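Local structure of RNA-dependent RNA Polymerase (Bombyx mori cytoplasmic polyhedrosis virus, 6TZ0) at residues I411-A416 / C574-F579; G580-K585 / A605-A610. The protein catalyses the RNA-templated synthesis of RNA in a double-stranded RNA virus, serving both transcription and genome replication. All blocks are in the same frame, centred on the assembly; numbering follows the deposited sequence.

Contact 1. Residues I411-A416 / C574-F579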
loop_
_atom_site.group_PDB
_atom_site.type_symbol
_atom_site.label_atom_id
_atom_site.label_comp_id
_atom_site.label_asym_id
_atom_site.label_seq_id
_atom_site.Cartn_x
_atom_site.Cartn_y
_atom_site.Cartn_z
ATOM N N ILE A 411 -9.400 -16.983 15.751
ATOM C CA ILE A 411 -8.981 -15.588 15.726
ATOM C C ILE A 411 -10.166 -14.719 16.115
ATOM O O ILE A 411 -11.272 -14.902 15.597
ATOM C CB ILE A 411 -8.444 -15.190 14.333
ATOM C CG1 ILE A 411 -7.195 -15.995 13.990
ATOM C CG2 ILE A 411 -8.144 -13.710 14.253
ATOM C CD1 ILE A 411 -6.767 -15.845 12.558
ATOM N N HIS A 412 -9.946 -13.788 17.042
ATOM C CA HIS A 412 -10.917 -12.744 17.342
ATOM C C HIS A 412 -10.695 -11.625 16.332
ATOM O O HIS A 412 -9.640 -10.987 16.326
ATOM C CB HIS A 412 -10.767 -12.242 18.774
ATOM C CG HIS A 412 -11.839 -11.286 19.192
ATOM N ND1 HIS A 412 -13.128 -11.686 19.458
ATOM C CD2 HIS A 412 -11.813 -9.948 19.389
ATOM C CE1 HIS A 412 -13.851 -10.637 19.801
ATOM N NE2 HIS A 412 -13.077 -9.570 19.767
ATOM N N HIS A 413 -11.685 -11.390 15.477
ATOM C CA HIS A 413 -11.480 -10.561 14.301
ATOM C C HIS A 413 -11.711 -9.081 14.556
ATOM O O HIS A 413 -11.207 -8.249 13.793
ATOM C CB HIS A 413 -12.379 -11.059 13.173
ATOM C CG HIS A 413 -12.061 -12.454 12.737
ATOM N ND1 HIS A 413 -10.982 -12.756 11.935
ATOM C CD2 HIS A 413 -12.657 -13.634 13.022
ATOM C CE1 HIS A 413 -10.942 -14.059 11.726
ATOM N NE2 HIS A 413 -11.943 -14.615 12.380
ATOM N N ASP A 414 -12.423 -8.733 15.624
ATOM C CA ASP A 414 -12.609 -7.332 15.976
ATOM C C ASP A 414 -11.323 -6.729 16.520
ATOM O O ASP A 414 -10.927 -5.621 16.130
ATOM C CB ASP A 414 -13.732 -7.220 16.992
ATOM C CG ASP A 414 -15.050 -7.623 16.413
ATOM O OD1 ASP A 414 -15.188 -7.478 15.194
ATOM O OD2 ASP A 414 -15.939 -8.082 17.157
ATOM N N GLU A 415 -10.663 -7.448 17.429
ATOM C CA GLU A 415 -9.368 -7.015 17.928
ATOM C C GLU A 415 -8.324 -7.017 16.823
ATOM O O GLU A 415 -7.435 -6.161 16.816
ATOM C CB GLU A 415 -8.943 -7.907 19.093
ATOM C CG GLU A 415 -7.669 -7.489 19.800
ATOM C CD GLU A 415 -7.806 -6.180 20.551
ATOM O OE1 GLU A 415 -8.927 -5.847 20.982
ATOM O OE2 GLU A 415 -6.787 -5.479 20.712
ATOM N N ALA A 416 -8.452 -7.928 15.856
ATOM C CA ALA A 416 -7.556 -7.932 14.707
ATOM C C ALA A 416 -7.771 -6.710 13.822
ATOM O O ALA A 416 -6.806 -6.138 13.313
ATOM C CB ALA A 416 -7.742 -9.216 13.906
ATOM N N CYS A 574 -15.733 -22.672 7.508
ATOM C CA CYS A 574 -15.403 -22.238 8.858
ATOM C C CYS A 574 -16.663 -22.051 9.700
ATOM O O CYS A 574 -17.785 -22.298 9.259
ATOM C CB CYS A 574 -14.571 -20.957 8.822
ATOM S SG CYS A 574 -15.400 -19.509 8.166
ATOM N N THR A 575 -16.468 -21.629 10.951
ATOM C CA THR A 575 -17.564 -21.369 11.888
ATOM C C THR A 575 -17.192 -20.107 12.665
ATOM O O THR A 575 -16.566 -20.180 13.725
ATOM C CB THR A 575 -17.787 -22.558 12.814
ATOM O OG1 THR A 575 -18.003 -23.738 12.032
ATOM C CG2 THR A 575 -19.009 -22.339 13.693
ATOM N N VAL A 576 -17.563 -18.951 12.124
ATOM C CA VAL A 576 -17.215 -17.658 12.713
ATOM C C VAL A 576 -18.483 -16.834 12.877
ATOM O O VAL A 576 -19.044 -16.368 11.879
ATOM C CB VAL A 576 -16.192 -16.892 11.854
ATOM C CG1 VAL A 576 -15.931 -15.510 12.432
ATOM C CG2 VAL A 576 -14.889 -17.652 11.741
ATOM N N PRO A 577 -18.986 -16.639 14.088
ATOM C CA PRO A 577 -20.037 -15.647 14.294
ATOM C C PRO A 577 -19.433 -14.300 14.656
ATOM O O PRO A 577 -18.294 -14.209 15.121
ATOM C CB PRO A 577 -20.828 -16.223 15.470
ATOM C CG PRO A 577 -19.793 -16.923 16.263
ATOM C CD PRO A 577 -18.798 -17.482 15.280
ATOM N N ARG A 578 -20.224 -13.252 14.414
ATOM C CA ARG A 578 -19.963 -11.889 14.882
ATOM C C ARG A 578 -18.649 -11.336 14.318
ATOM O O ARG A 578 -17.662 -11.163 15.029
ATOM C CB ARG A 578 -19.962 -11.811 16.417
ATOM C CG ARG A 578 -21.310 -11.599 17.071
ATOM C CD ARG A 578 -22.148 -12.835 17.015
ATOM N NE ARG A 578 -23.339 -12.753 17.835
ATOM C CZ ARG A 578 -24.282 -13.682 17.833
ATOM N NH1 ARG A 578 -25.333 -13.552 18.613
ATOM N NH2 ARG A 578 -24.170 -14.737 17.045
ATOM N N PHE A 579 -18.642 -11.101 13.008
ATOM C CA PHE A 579 -17.485 -10.417 12.438
ATOM C C PHE A 579 -17.642 -8.901 12.453
ATOM O O PHE A 579 -16.884 -8.207 13.129
ATOM C CB PHE A 579 -17.192 -10.920 11.022
ATOM C CG PHE A 579 -16.191 -10.082 10.283
ATOM C CD1 PHE A 579 -14.901 -9.925 10.757
ATOM C CD2 PHE A 579 -16.533 -9.486 9.084
ATOM C CE1 PHE A 579 -13.988 -9.151 10.068
ATOM C CE2 PHE A 579 -15.622 -8.722 8.393
ATOM C CZ PHE A 579 -14.349 -8.557 8.882
#

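Contact 2. Residues G580-K585 / A605-A610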
loop_
_atom_site.group_PDB
_atom_site.type_symbol
_atom_site.label_atom_id
_atom_site.label_comp_id
_atom_site.label_asym_id
_atom_site.label_seq_id
_atom_site.Cartn_x
_atom_site.Cartn_y
_atom_site.Cartn_z
ATOM N N GLY A 580 -18.598 -8.364 11.725
ATOM C CA GLY A 580 -18.741 -6.930 11.704
ATOM C C GLY A 580 -20.076 -6.495 12.247
ATOM O O GLY A 580 -20.340 -6.539 13.449
ATOM N N PRO A 581 -20.940 -6.026 11.349
ATOM C CA PRO A 581 -22.370 -5.975 11.645
ATOM C C PRO A 581 -23.081 -7.292 11.398
ATOM O O PRO A 581 -24.308 -7.347 11.516
ATOM C CB PRO A 581 -22.865 -4.898 10.682
ATOM C CG PRO A 581 -21.944 -4.979 9.539
ATOM C CD PRO A 581 -20.610 -5.341 10.091
ATOM N N TYR A 582 -22.341 -8.343 11.064
ATOM C CA TYR A 582 -22.894 -9.616 10.644
ATOM C C TYR A 582 -22.886 -10.600 11.798
ATOM O O TYR A 582 -22.062 -10.514 12.706
ATOM C CB TYR A 582 -22.097 -10.191 9.480
ATOM C CG TYR A 582 -22.062 -9.284 8.289
ATOM C CD1 TYR A 582 -23.158 -9.165 7.458
ATOM C CD2 TYR A 582 -20.925 -8.553 7.992
ATOM C CE1 TYR A 582 -23.130 -8.337 6.371
ATOM C CE2 TYR A 582 -20.886 -7.721 6.907
ATOM C CZ TYR A 582 -21.992 -7.618 6.099
ATOM O OH TYR A 582 -21.959 -6.790 5.012
ATOM N N TYR A 583 -23.814 -11.546 11.741
ATOM C CA TYR A 583 -23.957 -12.568 12.762
ATOM C C TYR A 583 -24.521 -13.812 12.101
ATOM O O TYR A 583 -25.225 -13.725 11.093
ATOM C CB TYR A 583 -24.826 -12.077 13.933
ATOM C CG TYR A 583 -26.156 -11.471 13.537
ATOM C CD1 TYR A 583 -26.261 -10.114 13.270
ATOM C CD2 TYR A 583 -27.304 -12.247 13.443
ATOM C CE1 TYR A 583 -27.456 -9.548 12.903
ATOM C CE2 TYR A 583 -28.513 -11.682 13.077
ATOM C CZ TYR A 583 -28.579 -10.332 12.813
ATOM O OH TYR A 583 -29.764 -9.748 12.450
ATOM N N ALA A 584 -24.182 -14.969 12.660
ATOM C CA ALA A 584 -24.541 -16.244 12.054
ATOM C C ALA A 584 -26.033 -16.505 12.204
ATOM O O ALA A 584 -26.599 -16.311 13.281
ATOM C CB ALA A 584 -23.739 -17.370 12.693
ATOM N N LYS A 585 -26.668 -16.947 11.121
ATOM C CA LYS A 585 -28.110 -17.135 11.111
ATOM C C LYS A 585 -28.503 -18.037 9.955
ATOM O O LYS A 585 -27.726 -18.261 9.028
ATOM C CB LYS A 585 -28.850 -15.801 11.003
ATOM C CG LYS A 585 -28.657 -15.043 9.711
ATOM C CD LYS A 585 -29.497 -13.786 9.759
ATOM C CE LYS A 585 -29.482 -13.031 8.453
ATOM N NZ LYS A 585 -28.178 -12.407 8.172
ATOM N N ALA A 605 -18.579 -14.623 8.551
ATOM C CA ALA A 605 -17.480 -14.399 7.621
ATOM C C ALA A 605 -17.880 -14.700 6.188
ATOM O O ALA A 605 -17.436 -14.015 5.265
ATOM C CB ALA A 605 -16.285 -15.253 8.018
ATOM N N TRP A 606 -18.741 -15.693 5.989
ATOM C CA TRP A 606 -19.160 -16.050 4.642
ATOM C C TRP A 606 -20.173 -15.047 4.104
ATOM O O TRP A 606 -20.182 -14.755 2.903
ATOM C CB TRP A 606 -19.649 -17.499 4.672
ATOM C CG TRP A 606 -20.153 -18.129 3.441
ATOM C CD1 TRP A 606 -19.747 -17.890 2.170
ATOM C CD2 TRP A 606 -20.971 -19.294 3.384
ATOM N NE1 TRP A 606 -20.368 -18.748 1.307
ATOM C CE2 TRP A 606 -21.118 -19.633 2.032
ATOM C CE3 TRP A 606 -21.632 -20.059 4.346
ATOM C CZ2 TRP A 606 -21.904 -20.695 1.614
ATOM C CZ3 TRP A 606 -22.415 -21.110 3.928
ATOM C CH2 TRP A 606 -22.543 -21.418 2.577
ATOM N N GLN A 607 -20.946 -14.421 4.997
ATOM C CA GLN A 607 -21.773 -13.277 4.618
ATOM C C GLN A 607 -20.918 -12.100 4.173
ATOM O O GLN A 607 -21.200 -11.469 3.147
ATOM C CB GLN A 607 -22.655 -12.843 5.784
ATOM C CG GLN A 607 -23.705 -13.825 6.193
ATOM C CD GLN A 607 -24.480 -13.352 7.387
ATOM O OE1 GLN A 607 -24.285 -12.245 7.865
ATOM N NE2 GLN A 607 -25.327 -14.213 7.917
ATOM N N ALA A 608 -19.865 -11.792 4.941
ATOM C CA ALA A 608 -18.996 -10.667 4.600
ATOM C C ALA A 608 -18.250 -10.905 3.297
ATOM O O ALA A 608 -18.162 -10.005 2.454
ATOM C CB ALA A 608 -18.006 -10.405 5.730
ATOM N N CYS A 609 -17.732 -12.117 3.101
ATOM C CA CYS A 609 -16.984 -12.416 1.887
ATOM C C CYS A 609 -17.886 -12.459 0.664
ATOM O O CYS A 609 -17.492 -11.998 -0.410
ATOM C CB CYS A 609 -16.230 -13.730 2.050
ATOM S SG CYS A 609 -14.913 -13.636 3.252
ATOM N N ALA A 610 -19.111 -12.969 0.808
ATOM C CA ALA A 610 -20.021 -12.999 -0.328
ATOM C C ALA A 610 -20.510 -11.605 -0.687
ATOM O O ALA A 610 -20.658 -11.281 -1.871
ATOM C CB ALA A 610 -21.197 -13.915 -0.023
#

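Contact 1. Residues I411-A416 / C574-F579
The tight half of this contact is where His413 packs against Phe579 and Val576. His413 CB lies near the plane of the Phe579 ring, at its edge, 3.7 Å from Phe579 CD1; the methylene makes the closest touch, with CD1 oblique to the imidazole. The benzyl group gets there because its CG is anti to the backbone N (chi1 169°). Val576 and His413 reach toward each other from opposite sides of the contact: Val576 CG1, anti to its own backbone N (chi1 176°), comes up obliquely to 3.8 Å from His413 CD2. One face of the imidazole rests on its own chain, with Ile411 C 4.1 Å above the ring plane toward the rim. The far nitrogen, His413 NE2, makes a weak hydrogen bond to Val408 O, which helps set how the ring is turned.

All of this belongs to the central region of a polymerase of the cupped right-hand fold, with fingers, palm and thumb. The helix 413-422 begins here, with His412 at its N-cap, and the irregular 574-579 chain, extended at first and turning at Arg578, runs past that start. The backbones come nearest at His413 and Phe579, 6.3 Å between CA atoms. Met502 on helix 501-508 touches both of those side chains, and Phe498 stacks on the Phe579 ring.

Asp414 is buried too. Its OD1 lies 2.8 Å from Phe579 O, two acceptors that do not bond; its real partners are Tyr460 OH, for OD1, and Arg461, a salt bridge from OD2. The loose side is at Arg578, partly exposed, which contributes little more than its backbone. Its guanidinium leads away from the helix to weak hydrogen bonds with Ile176 O and Thr179 O of Viral structural protein 4, and the side chain packs on Pro181 of that chain.

Contact 2. Residues G580-K585 / A605-A610
Tyr582 is the first residue of 580-585 to reach the helix, laying its ring against Gln607 and Ala608. The setting is a beta-hairpin followed by a helix: the loop 580-584 feeds strand 585-591, strand 598-602 returns antiparallel to it, and helix 604-614 then packs back on the incoming loop. Just before the tyrosine, Pro581 CG lies 3.9 Å above one face of the Tyr582 ring, toward its rim. Ala608 CA lies over the opposite face, so the ring is held between the proline and the helix; Tyr582 CE2 is 4.1 Å from Ala608 CB. Near CD1 of the ring, Gln607 OE1 comes in obliquely, 3.3 Å from Tyr582 CD1. Ring and amide planes stand 79° apart, far from any stack. Ala604 and Leu611, one turn to each side along the helix, extend the apolar surface under the tyrosine.

Tyr583 turns its side chain away from the helix, toward Arg578 and Gln165 of Viral structural protein 4, and gives only its carbonyl to this contact. Gln607 NE2 donates a weak hydrogen bond to Tyr583 O, 3.2 Å long and bent to 133° at the hydrogen. The glutamine reaches this far because its chain is extended beyond CG (chi2 177°), and the bond may limit how the amide can rotate.

Past Ala584, the strand starts at Lys585, whose backbone pairs with Val602 across the hairpin. Its side chain crosses that of Gln607 at about a right angle, and it also packs on Asp160 of Viral structural protein 4. A bend at chi4 (-70°) brings Lys585 NZ to 3.4 Å from Gln607 NE2, two donors side by side with no hydrogen bond between them.

Contact 1 runs straight into contact 2 along the chain, their centres about 10 Å apart, and both are mainly buried although their edges meet Viral structural protein 4. One connection, from helix 557-573 to strand 585-591, serves both: its first half packs on helix 413-422, its second on helix 604-614. Phe579 belongs to both neighbourhoods, its CD2 3.8 Å from Ala608 CB. Contact 1 has no hydrogen bond between its segments, and its acid is satisfied from outside; contact 2 adds one weak amide-to-carbonyl bond to an aromatic face. Arg461 spans the two, pairing with Asp414 and donating to Gly580 O.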